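Local structure of adenylation domain (5N9X) at residues 177-180 and 181-185; 213-216 and 217-221. The protein is an adenylation domain of the ANL superfamily of AMP-binding enzymes, modelled here with adenosine-5'-triphosphate and threonine bound. One frame throughout, in Å; residues are numbered along the deposited sequence.

Interaction 1. Residues 177-180 and 181-185; sequences VPVR and HGNVT
A strand-to-helix junction in which N183 reaches back to the N-cap residue R180 illustrates how the start of a helix can be fixed by its own third residue. Strand 175-180 ends at R180, helix 181-191 begins at H181, and the directions of the two short axes differ by 70°. The amide oxygen OD1 of N183 accepts the backbone N-H of R180 at 2.8 Å, with an N-H...O angle of 151° and the donor tilted out of the carbonyl plane. This is one half of a capping box: the side chain of the third helical residue takes the N-H of the N-cap. With CG of N183 beside its own backbone N (chi1 -63°), the amide folds back over the first turn, and its OD1 also lies 3.4 Å from R180 CB. The carbonyl of R180 starts the helical bonding, receiving V184 N almost head-on at 3.0 Å and N183 N through a weak, strongly bent bond. Beneath the polar cap, CG1 of V179 presses on N183 CB at 3.7 Å and meets V184 CG2 at 3.9 Å, the two valines crossing at about a right angle and both resting on Y163 of the neighbouring strand. The long side chain of R180 leads away from the turn to a salt bridge with E373. One water adds a further link, donating to P178 O at 2.9 Å and to N183 OD1 at 2.8 Å. OD1 is therefore gripped by two donors, one backbone N-H and one water, while ND2 of the same amide bonds to P369 O. With both ends engaged, the amide is held against rotation, and a single side chain ties the strand end, the helix start and a distant part of the chain together.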
loop_
_atom_site.group_PDB
_atom_site.type_symbol
_atom_site.label_atom_id
_atom_site.label_comp_id
_atom_site.label_asym_id
_atom_site.label_seq_id
_atom_site.Cartn_x
_atom_site.Cartn_y
_atom_site.Cartn_z
ATOM N N VAL A 177 -7.803 -10.133 -2.042
ATOM C CA VAL A 177 -7.699 -9.697 -3.426
ATOM C C VAL A 177 -6.591 -10.494 -4.114
ATOM O O VAL A 177 -5.401 -10.356 -3.766
ATOM C CB VAL A 177 -7.365 -8.182 -3.545
ATOM C CG1 VAL A 177 -7.471 -7.728 -4.994
ATOM C CG2 VAL A 177 -8.243 -7.326 -2.634
ATOM N N PRO A 178 -6.969 -11.345 -5.082
ATOM C CA PRO A 178 -5.954 -12.070 -5.860
ATOM C C PRO A 178 -5.503 -11.275 -7.076
ATOM O O PRO A 178 -6.322 -10.890 -7.914
ATOM C CB PRO A 178 -6.676 -13.357 -6.274
ATOM C CG PRO A 178 -8.128 -12.949 -6.337
ATOM C CD PRO A 178 -8.339 -11.815 -5.365
ATOM N N VAL A 179 -4.200 -11.039 -7.175
ATOM C CA VAL A 179 -3.647 -10.249 -8.276
ATOM C C VAL A 179 -2.822 -11.134 -9.196
ATOM O O VAL A 179 -1.885 -11.813 -8.738
ATOM C CB VAL A 179 -2.788 -9.089 -7.742
ATOM C CG1 VAL A 179 -2.094 -8.338 -8.869
ATOM C CG2 VAL A 179 -3.648 -8.167 -6.907
ATOM N N ARG A 180 -3.171 -11.131 -10.481
ATOM C CA ARG A 180 -2.477 -11.963 -11.481
ATOM C C ARG A 180 -1.150 -11.397 -12.024
ATOM O O ARG A 180 -0.917 -10.192 -11.992
ATOM C CB ARG A 180 -3.417 -12.231 -12.655
ATOM C CG ARG A 180 -4.553 -13.163 -12.299
ATOM C CD ARG A 180 -5.813 -12.819 -13.065
ATOM N NE ARG A 180 -6.637 -14.013 -13.281
ATOM C CZ ARG A 180 -7.395 -14.220 -14.359
ATOM N NH1 ARG A 180 -7.458 -13.300 -15.317
ATOM N NH2 ARG A 180 -8.094 -15.344 -14.480
ATOM N N HIS A 181 -0.294 -12.292 -12.509
ATOM C CA HIS A 181 0.980 -11.940 -13.126
ATOM C C HIS A 181 0.811 -10.837 -14.165
ATOM O O HIS A 181 1.514 -9.832 -14.121
ATOM C CB HIS A 181 1.621 -13.188 -13.760
ATOM C CG HIS A 181 2.349 -14.055 -12.778
ATOM N ND1 HIS A 181 3.639 -13.790 -12.355
ATOM C CD2 HIS A 181 1.969 -15.189 -12.140
ATOM C CE1 HIS A 181 4.012 -14.715 -11.489
ATOM N NE2 HIS A 181 3.018 -15.576 -11.337
ATOM N N GLY A 182 -0.123 -11.026 -15.092
ATOM C CA GLY A 182 -0.475 -10.015 -16.073
ATOM C C GLY A 182 -0.980 -8.710 -15.491
ATOM O O GLY A 182 -0.778 -7.642 -16.081
ATOM N N ASN A 183 -1.644 -8.759 -14.340
ATOM C CA ASN A 183 -1.969 -7.504 -13.666
ATOM C C ASN A 183 -0.674 -6.763 -13.297
ATOM O O ASN A 183 -0.483 -5.611 -13.702
ATOM C CB ASN A 183 -2.818 -7.710 -12.405
ATOM C CG ASN A 183 -4.191 -8.333 -12.678
ATOM O OD1 ASN A 183 -4.635 -9.158 -11.912
ATOM N ND2 ASN A 183 -4.877 -7.893 -13.733
ATOM N N VAL A 184 0.223 -7.423 -12.554
ATOM C CA VAL A 184 1.471 -6.763 -12.186
ATOM C C VAL A 184 2.347 -6.346 -13.375
ATOM O O VAL A 184 2.907 -5.241 -13.371
ATOM C CB VAL A 184 2.371 -7.614 -11.260
ATOM C CG1 VAL A 184 3.389 -6.697 -10.603
ATOM C CG2 VAL A 184 1.570 -8.303 -10.191
ATOM N N THR A 185 2.493 -7.219 -14.377
ATOM C CA THR A 185 3.311 -6.848 -15.523
ATOM C C THR A 185 2.661 -5.666 -16.259
ATOM O O THR A 185 3.376 -4.783 -16.733
ATOM C CB THR A 185 3.623 -8.073 -16.480
ATOM O OG1 THR A 185 2.423 -8.681 -16.975
ATOM C CG2 THR A 185 4.469 -9.120 -15.750
HETATM O O HOH W 1 -6.755 -10.661 -10.788
#

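Interaction 2. Residues 213-216 and 217-221; sequences FSVW and EIWGA. With THR (threonine), chain C.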
loop_
_atom_site.group_PDB
_atom_site.type_symbol
_atom_site.label_atom_id
_atom_site.label_comp_id
_atom_site.label_asym_id
_atom_site.label_seq_id
_atom_site.Cartn_x
_atom_site.Cartn_y
_atom_site.Cartn_z
ATOM N N PHE A 213 2.199 -2.384 -1.607
ATOM C CA PHE A 213 3.185 -1.359 -1.930
ATOM C C PHE A 213 4.596 -2.004 -1.981
ATOM O O PHE A 213 5.504 -1.500 -2.645
ATOM C CB PHE A 213 3.027 -0.208 -0.899
ATOM C CG PHE A 213 3.485 1.147 -1.387
ATOM C CD1 PHE A 213 3.808 1.334 -2.715
ATOM C CD2 PHE A 213 3.361 2.282 -0.570
ATOM C CE1 PHE A 213 4.174 2.576 -3.195
ATOM C CE2 PHE A 213 3.693 3.574 -1.057
ATOM C CZ PHE A 213 4.109 3.711 -2.368
ATOM N N SER A 214 4.741 -3.151 -1.318
ATOM C CA SER A 214 5.978 -3.950 -1.363
ATOM C C SER A 214 6.204 -4.648 -2.697
ATOM O O SER A 214 7.327 -4.906 -3.080
ATOM C CB SER A 214 5.975 -5.002 -0.245
ATOM O OG SER A 214 5.046 -6.050 -0.510
ATOM N N VAL A 215 5.115 -4.973 -3.387
ATOM C CA VAL A 215 5.158 -5.481 -4.769
ATOM C C VAL A 215 5.812 -4.505 -5.733
ATOM O O VAL A 215 6.638 -4.865 -6.554
ATOM C CB VAL A 215 3.754 -5.785 -5.275
ATOM C CG1 VAL A 215 3.780 -6.380 -6.685
ATOM C CG2 VAL A 215 3.064 -6.731 -4.305
ATOM N N TRP A 216 5.418 -3.255 -5.614
ATOM C CA TRP A 216 6.025 -2.201 -6.383
ATOM C C TRP A 216 7.498 -2.086 -6.030
ATOM O O TRP A 216 8.352 -1.953 -6.899
ATOM C CB TRP A 216 5.267 -0.915 -6.120
ATOM C CG TRP A 216 5.867 0.342 -6.569
ATOM C CD1 TRP A 216 6.385 1.305 -5.777
ATOM C CD2 TRP A 216 5.960 0.829 -7.918
ATOM N NE1 TRP A 216 6.814 2.365 -6.534
ATOM C CE2 TRP A 216 6.559 2.103 -7.856
ATOM C CE3 TRP A 216 5.599 0.310 -9.172
ATOM C CZ2 TRP A 216 6.818 2.879 -9.014
ATOM C CZ3 TRP A 216 5.859 1.073 -10.313
ATOM C CH2 TRP A 216 6.464 2.343 -10.225
ATOM N N GLU A 217 7.775 -2.154 -4.737
ATOM C CA GLU A 217 9.127 -1.982 -4.257
ATOM C C GLU A 217 10.012 -3.144 -4.728
ATOM O O GLU A 217 11.058 -2.924 -5.324
ATOM C CB GLU A 217 9.149 -1.856 -2.722
ATOM C CG GLU A 217 8.616 -0.523 -2.195
ATOM C CD GLU A 217 8.531 -0.459 -0.654
ATOM O OE1 GLU A 217 8.382 -1.514 0.003
ATOM O OE2 GLU A 217 8.604 0.659 -0.100
ATOM N N ILE A 218 9.587 -4.367 -4.460
ATOM C CA ILE A 218 10.363 -5.551 -4.839
ATOM C C ILE A 218 10.604 -5.648 -6.351
ATOM O O ILE A 218 11.750 -5.814 -6.816
ATOM C CB ILE A 218 9.655 -6.862 -4.374
ATOM C CG1 ILE A 218 9.697 -7.006 -2.849
ATOM C CG2 ILE A 218 10.235 -8.077 -5.078
ATOM C CD1 ILE A 218 8.477 -7.799 -2.247
ATOM N N TRP A 219 9.512 -5.528 -7.118
ATOM C CA TRP A 219 9.585 -5.738 -8.550
ATOM C C TRP A 219 10.102 -4.511 -9.287
ATOM O O TRP A 219 10.660 -4.637 -10.377
ATOM C CB TRP A 219 8.222 -6.194 -9.060
ATOM C CG TRP A 219 8.052 -7.599 -8.646
ATOM C CD1 TRP A 219 7.230 -8.081 -7.657
ATOM C CD2 TRP A 219 8.790 -8.720 -9.133
ATOM N NE1 TRP A 219 7.393 -9.428 -7.530
ATOM C CE2 TRP A 219 8.337 -9.854 -8.423
ATOM C CE3 TRP A 219 9.782 -8.879 -10.108
ATOM C CZ2 TRP A 219 8.853 -11.141 -8.658
ATOM C CZ3 TRP A 219 10.283 -10.149 -10.348
ATOM C CH2 TRP A 219 9.822 -11.262 -9.629
ATOM N N GLY A 220 9.945 -3.339 -8.694
ATOM C CA GLY A 220 10.641 -2.157 -9.175
ATOM C C GLY A 220 12.120 -2.487 -9.353
ATOM O O GLY A 220 12.701 -2.263 -10.417
ATOM N N ALA A 221 12.699 -3.076 -8.309
ATOM C CA ALA A 221 14.103 -3.470 -8.299
ATOM C C ALA A 221 14.421 -4.691 -9.154
ATOM O O ALA A 221 15.289 -4.646 -10.024
ATOM C CB ALA A 221 14.545 -3.728 -6.874
HETATM N N THR C . -2.008 0.073 -3.057
HETATM C CA THR C . -1.629 0.804 -1.839
HETATM C C THR C . -2.889 0.995 -1.043
HETATM O O THR C . -2.969 1.421 0.126
HETATM C CB THR C . -1.002 2.188 -2.128
HETATM O OG1 THR C . -1.823 2.913 -3.068
HETATM C CG2 THR C . 0.411 2.028 -2.674
HETATM O OXT THR C . -3.882 0.706 -1.696
#
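The contact between F213-W216 and E217-A221 lies within the buried helix 213-222 and joins its successive turns; this helix is the helical member of a beta-alpha-beta unit with strands 202-205 and 227-230. Four successive i to i+4 backbone bonds build it, from E217 N to F213 O (3.2 Å) through I218 N to S214 O, the shortest at 2.7 Å, and W219 N to V215 O, to G220 N to W216 O. Side chains lean back over the same carbonyls: CG of E217 lies 3.3 Å from F213 O, and CD1 of I218 3.2 Å from S214 O. One turn apart, V215 CG1 touches W219 CD1 at 4.0 Å.

At the N-terminal end, F213 turns its CG anti to the backbone N (chi1 -154°), swinging the ring to the bound threonine. The ligand methyl CG2 sits over the centre of one ring face, 3.4 Å from F213 CG, a CH-pi contact. E217 extends its carboxylate to H207, hydrogen-bonded through OE2, and the H207 ring in turn meets that of F213. H207 thus forms a second shell behind F213, and E217, one turn along the helix, probably helps to hold that imidazole in place.

In the fold
Interactions 1 and 2 follow one another along the chain, with centres about 13 Å apart, and their helices pack together: V184 CG1 of interaction 1 meets V215 CG1 of interaction 2 at 4.0 Å. Further along, L187 touches W216 and F188 touches W219, so the helix begun by the capped turn lies against helix 213-222. Their relation to the threonine pocket differs. Residues 213-221 supply F213 to its wall, whereas the side chain of V179 stays about 9 Å from both threonine and ATP. Strand 175-180 nevertheless touches the pocket lining, its V177 packing on T314, while the rings of F213 and W216 both meet H319, another pocket residue.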